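Local structure of period circadian protein homolog 2 (Mus musculus, 3GDI) at residues P199-L204 and P210-I215; A214-I219 and R302-P307. The protein belongs to the mammalian circadian clock, where it probably acts in transcription regulation through protein interactions made by its tandem PAS domains. One frame throughout, in Å; residues are numbered along the deposited sequence.

Contact 1: P199-L204 and P210-I215; sequences PVLVQL and PLMLAI
M212 reaches from helix 209-221 towards V200, L201 and L204, and its thioether chain makes every side-chain contact between P199-L204 and P210-I215. The L201 side chain runs antiparallel to that of M212: methyl CD1 of L201 lies beside the root of the methionine, 3.7 Å from CG of M212 and 4.0 Å from its CB. L204 meets the same chain differently, crossing it at about a right angle; its CD2 is modelled too close to the methionine, and the exact placement of that methyl is doubtful. The far end is taken by V200, whose CG1 stands 4.3 Å from CE of M212, a looser touch. Bends at chi2 (-51°) and chi3 (-90°) fold the methionine, bringing its terminal methyl to the valine while CB and CG stay by L201. The two segments belong to the helical connection between strands 177-180 and 227-235 of a PAS fold, whose antiparallel sheet has strand order 2-1-5-4-3. All four touching residues are buried, and no hydrogen bond crosses between the segments. Helix 291-303 packs on the same L201 through V293, L296 and T297, whereas F177 of strand 177-180 touches V200.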
loop_
_atom_site.group_PDB
_atom_site.type_symbol
_atom_site.label_atom_id
_atom_site.label_comp_id
_atom_site.label_asym_id
_atom_site.label_seq_id
_atom_site.Cartn_x
_atom_site.Cartn_y
_atom_site.Cartn_z
ATOM N N PRO A 199 -7.385 11.190 -1.323
ATOM C CA PRO A 199 -7.971 11.834 -0.144
ATOM C C PRO A 199 -9.287 11.227 0.289
ATOM O O PRO A 199 -10.200 11.067 -0.509
ATOM C CB PRO A 199 -8.141 13.298 -0.580
ATOM C CG PRO A 199 -7.086 13.479 -1.644
ATOM C CD PRO A 199 -7.216 12.170 -2.414
ATOM N N VAL A 200 -9.369 10.897 1.566
ATOM C CA VAL A 200 -10.575 10.347 2.151
ATOM C C VAL A 200 -11.695 11.370 2.011
ATOM O O VAL A 200 -12.806 11.044 1.605
ATOM C CB VAL A 200 -10.364 10.085 3.650
ATOM C CG1 VAL A 200 -11.690 9.772 4.331
ATOM C CG2 VAL A 200 -9.360 8.959 3.832
ATOM N N LEU A 201 -11.381 12.614 2.354
ATOM C CA LEU A 201 -12.343 13.707 2.319
ATOM C C LEU A 201 -12.993 13.978 0.973
ATOM O O LEU A 201 -14.102 14.504 0.911
ATOM C CB LEU A 201 -11.682 14.985 2.835
ATOM C CG LEU A 201 -11.862 15.235 4.331
ATOM C CD1 LEU A 201 -11.640 13.946 5.077
ATOM C CD2 LEU A 201 -10.898 16.315 4.807
ATOM N N VAL A 202 -12.301 13.630 -0.102
ATOM C CA VAL A 202 -12.831 13.845 -1.439
ATOM C C VAL A 202 -14.099 13.023 -1.668
ATOM O O VAL A 202 -15.061 13.506 -2.271
ATOM C CB VAL A 202 -11.731 13.538 -2.511
ATOM C CG1 VAL A 202 -12.323 12.955 -3.776
ATOM C CG2 VAL A 202 -11.013 14.821 -2.854
ATOM N N GLN A 203 -14.116 11.795 -1.159
ATOM C CA GLN A 203 -15.276 10.922 -1.315
ATOM C C GLN A 203 -16.463 11.326 -0.451
ATOM O O GLN A 203 -17.571 10.853 -0.664
ATOM C CB GLN A 203 -14.905 9.483 -0.970
ATOM C CG GLN A 203 -13.800 8.913 -1.817
ATOM C CD GLN A 203 -14.111 8.979 -3.293
ATOM O OE1 GLN A 203 -15.245 8.774 -3.709
ATOM N NE2 GLN A 203 -13.095 9.246 -4.095
ATOM N N LEU A 204 -16.248 12.183 0.533
ATOM C CA LEU A 204 -17.351 12.581 1.395
ATOM C C LEU A 204 -18.152 13.720 0.796
ATOM O O LEU A 204 -17.627 14.523 0.031
ATOM C CB LEU A 204 -16.826 12.989 2.780
ATOM C CG LEU A 204 -16.770 11.938 3.895
ATOM C CD1 LEU A 204 -16.034 10.688 3.463
ATOM C CD2 LEU A 204 -16.079 12.553 5.078
ATOM N N PRO A 210 -16.500 18.930 7.009
ATOM C CA PRO A 210 -16.091 19.575 8.261
ATOM C C PRO A 210 -16.330 18.636 9.450
ATOM O O PRO A 210 -15.652 18.720 10.472
ATOM C CB PRO A 210 -16.978 20.816 8.308
ATOM C CG PRO A 210 -17.103 21.178 6.850
ATOM C CD PRO A 210 -17.342 19.832 6.198
ATOM N N LEU A 211 -17.300 17.739 9.312
ATOM C CA LEU A 211 -17.599 16.792 10.381
ATOM C C LEU A 211 -16.378 15.932 10.664
ATOM O O LEU A 211 -16.148 15.531 11.802
ATOM C CB LEU A 211 -18.771 15.880 10.000
ATOM C CG LEU A 211 -20.209 16.411 10.040
ATOM C CD1 LEU A 211 -20.346 17.663 9.179
ATOM C CD2 LEU A 211 -21.155 15.312 9.548
ATOM N N MET A 212 -15.603 15.646 9.623
ATOM C CA MET A 212 -14.416 14.819 9.776
ATOM C C MET A 212 -13.444 15.373 10.802
ATOM O O MET A 212 -12.752 14.615 11.479
ATOM C CB MET A 212 -13.702 14.633 8.435
ATOM C CG MET A 212 -14.364 13.628 7.538
ATOM S SD MET A 212 -14.674 12.050 8.394
ATOM C CE MET A 212 -13.185 11.201 8.057
ATOM N N LEU A 213 -13.401 16.694 10.927
ATOM C CA LEU A 213 -12.502 17.318 11.886
ATOM C C LEU A 213 -12.865 16.912 13.310
ATOM O O LEU A 213 -11.987 16.599 14.115
ATOM C CB LEU A 213 -12.562 18.836 11.763
ATOM C CG LEU A 213 -11.627 19.571 12.719
ATOM C CD1 LEU A 213 -10.182 19.231 12.381
ATOM C CD2 LEU A 213 -11.868 21.067 12.606
ATOM N N ALA A 214 -14.160 16.913 13.613
ATOM C CA ALA A 214 -14.640 16.549 14.939
ATOM C C ALA A 214 -14.518 15.054 15.154
ATOM O O ALA A 214 -14.292 14.583 16.264
ATOM C CB ALA A 214 -16.090 16.980 15.110
ATOM N N ILE A 215 -14.670 14.296 14.083
ATOM C CA ILE A 215 -14.573 12.861 14.207
ATOM C C ILE A 215 -13.162 12.469 14.600
ATOM O O ILE A 215 -12.971 11.632 15.472
ATOM C CB ILE A 215 -14.987 12.178 12.898
ATOM C CG1 ILE A 215 -16.495 12.338 12.718
ATOM C CG2 ILE A 215 -14.609 10.714 12.920
ATOM C CD1 ILE A 215 -16.978 12.140 11.288
#

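Contact 2: A214-I219 and R302-P307; sequences AIHKKI and RLLMQP
L303 and L304, where helix 291-303 runs out into the C-terminal turn, carry the apolar contacts with H216 and K217 of helix 209-221. L303 points at the other helix, and CD2 does the touching: it lies 3.5 Å from CG of K217, 3.7 Å from the backbone N of K217 and 4.1 Å from CB of H216. The side chains of L303 and K217 cross at about a right angle, with CD2 against the aliphatic root of the lysine, whose chain runs on extended beyond CG. A chi1 of -171° turns the L303 chain away from its own N and out to this helical backbone. CD2 of L304 approaches the H216 ring obliquely, 3.9 Å from CD2 of the histidine. L303 also opens a type I beta turn that runs to Q306, supported by a weak bond from Q306 N to L303 O at 3.4 Å.

Polar bonding involves partners beyond the two segments. ND1 of H216 is hydrogen-bonded to M212 O, one turn earlier in its own helix, and NE2 to NE2 of H171 in strand 166-171 of the PAS sheet. These two bonds tie the imidazole to helix and sheet, which would limit its rotation, while the leucines pack beside it. Facing a carbonyl, ND1 must be the donor there; if H216 is neutral, its NE2 would then probably accept from H171.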
loop_
_atom_site.group_PDB
_atom_site.type_symbol
_atom_site.label_atom_id
_atom_site.label_comp_id
_atom_site.label_asym_id
_atom_site.label_seq_id
_atom_site.Cartn_x
_atom_site.Cartn_y
_atom_site.Cartn_z
ATOM N N ALA A 214 -14.160 16.913 13.613
ATOM C CA ALA A 214 -14.640 16.549 14.939
ATOM C C ALA A 214 -14.518 15.054 15.154
ATOM O O ALA A 214 -14.292 14.583 16.264
ATOM C CB ALA A 214 -16.090 16.980 15.110
ATOM N N ILE A 215 -14.670 14.296 14.083
ATOM C CA ILE A 215 -14.573 12.861 14.207
ATOM C C ILE A 215 -13.162 12.469 14.600
ATOM O O ILE A 215 -12.971 11.632 15.472
ATOM C CB ILE A 215 -14.987 12.178 12.898
ATOM C CG1 ILE A 215 -16.495 12.338 12.718
ATOM C CG2 ILE A 215 -14.609 10.714 12.920
ATOM C CD1 ILE A 215 -16.978 12.140 11.288
ATOM N N HIS A 216 -12.159 13.078 13.981
ATOM C CA HIS A 216 -10.802 12.707 14.346
ATOM C C HIS A 216 -10.446 13.137 15.763
ATOM O O HIS A 216 -9.735 12.419 16.466
ATOM C CB HIS A 216 -9.802 13.234 13.317
ATOM C CG HIS A 216 -9.885 12.523 12.004
ATOM N ND1 HIS A 216 -10.942 12.689 11.136
ATOM C CD2 HIS A 216 -9.100 11.566 11.459
ATOM C CE1 HIS A 216 -10.807 11.861 10.116
ATOM N NE2 HIS A 216 -9.698 11.166 10.288
ATOM N N LYS A 217 -10.962 14.284 16.195
ATOM C CA LYS A 217 -10.708 14.759 17.552
ATOM C C LYS A 217 -11.218 13.726 18.554
ATOM O O LYS A 217 -10.552 13.432 19.545
ATOM C CB LYS A 217 -11.400 16.099 17.798
ATOM C CG LYS A 217 -10.849 17.213 16.945
ATOM C CD LYS A 217 -11.174 18.582 17.514
ATOM C CE LYS A 217 -10.354 19.660 16.806
ATOM N NZ LYS A 217 -10.650 21.023 17.324
ATOM N N LYS A 218 -12.396 13.171 18.293
ATOM C CA LYS A 218 -12.936 12.168 19.193
ATOM C C LYS A 218 -12.136 10.875 19.077
ATOM O O LYS A 218 -11.954 10.165 20.065
ATOM C CB LYS A 218 -14.407 11.880 18.888
ATOM C CG LYS A 218 -15.324 13.081 19.054
ATOM C CD LYS A 218 -16.800 12.683 18.911
ATOM C CE LYS A 218 -17.736 13.903 18.911
ATOM N NZ LYS A 218 -17.644 14.716 20.160
ATOM N N ILE A 219 -11.654 10.570 17.876
ATOM C CA ILE A 219 -10.896 9.340 17.672
ATOM C C ILE A 219 -9.629 9.259 18.509
ATOM O O ILE A 219 -9.388 8.251 19.163
ATOM C CB ILE A 219 -10.503 9.142 16.193
ATOM C CG1 ILE A 219 -11.747 8.827 15.359
ATOM C CG2 ILE A 219 -9.492 8.017 16.070
ATOM C CD1 ILE A 219 -11.452 8.639 13.886
ATOM N N ARG A 302 -2.316 17.403 11.124
ATOM C CA ARG A 302 -1.656 18.124 12.202
ATOM C C ARG A 302 -2.148 17.546 13.523
ATOM O O ARG A 302 -1.361 17.213 14.403
ATOM C CB ARG A 302 -1.999 19.616 12.137
ATOM C CG ARG A 302 -1.291 20.453 13.197
ATOM C CD ARG A 302 -1.826 21.889 13.280
ATOM N NE ARG A 302 -1.035 22.690 14.221
ATOM C CZ ARG A 302 -1.329 23.931 14.612
ATOM N NH1 ARG A 302 -2.412 24.551 14.152
ATOM N NH2 ARG A 302 -0.529 24.557 15.470
ATOM N N LEU A 303 -3.461 17.421 13.646
ATOM C CA LEU A 303 -4.083 16.879 14.849
ATOM C C LEU A 303 -3.562 15.477 15.219
ATOM O O LEU A 303 -3.225 15.215 16.370
ATOM C CB LEU A 303 -5.600 16.823 14.651
ATOM C CG LEU A 303 -6.434 16.481 15.881
ATOM C CD1 LEU A 303 -6.449 17.696 16.798
ATOM C CD2 LEU A 303 -7.855 16.098 15.482
ATOM N N LEU A 304 -3.499 14.583 14.237
ATOM C CA LEU A 304 -3.047 13.217 14.467
ATOM C C LEU A 304 -1.553 13.062 14.738
ATOM O O LEU A 304 -1.069 11.949 14.942
ATOM C CB LEU A 304 -3.425 12.316 13.281
ATOM C CG LEU A 304 -4.863 11.854 12.999
ATOM C CD1 LEU A 304 -5.685 11.796 14.265
ATOM C CD2 LEU A 304 -5.490 12.788 12.013
ATOM N N MET A 305 -0.815 14.162 14.732
ATOM C CA MET A 305 0.617 14.083 14.992
ATOM C C MET A 305 0.892 14.051 16.495
ATOM O O MET A 305 1.994 13.739 16.917
ATOM C CB MET A 305 1.338 15.279 14.372
ATOM C CG MET A 305 1.388 15.292 12.851
ATOM S SD MET A 305 2.748 14.306 12.198
ATOM C CE MET A 305 1.884 12.735 11.753
ATOM N N GLN A 306 -0.106 14.371 17.308
ATOM C CA GLN A 306 0.094 14.374 18.754
ATOM C C GLN A 306 0.003 12.998 19.387
ATOM O O GLN A 306 -0.879 12.205 19.055
ATOM C CB GLN A 306 -0.913 15.298 19.442
ATOM C CG GLN A 306 -0.784 16.753 19.029
ATOM C CD GLN A 306 0.666 17.215 18.977
ATOM O OE1 GLN A 306 1.384 17.165 19.981
ATOM N NE2 GLN A 306 1.106 17.665 17.801
ATOM N N PRO A 307 0.933 12.690 20.305
ATOM C CA PRO A 307 0.942 11.393 20.990
ATOM C C PRO A 307 -0.347 11.267 21.786
ATOM O O PRO A 307 -0.806 12.235 22.386
ATOM C CB PRO A 307 2.165 11.490 21.898
ATOM C CG PRO A 307 3.082 12.374 21.117
ATOM C CD PRO A 307 2.149 13.456 20.635
#

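Contacts 1 and 2 lie along one helix, 209-221, with their centres about 12 Å apart, and both segment pairs include A214 and I215. M212 of contact 1 and H216 of contact 2 sit one turn apart on it and are tied by a hydrogen bond, a direct polar connection between the two. Helix 291-303 provides a second connection, since it borders both contacts, the first from outside its two segments and the second with its own end. The contact centres lie on the same side of the chain's centre, about 19 Å and 26 Å from it, contact 1 being buried and contact 2 partly buried.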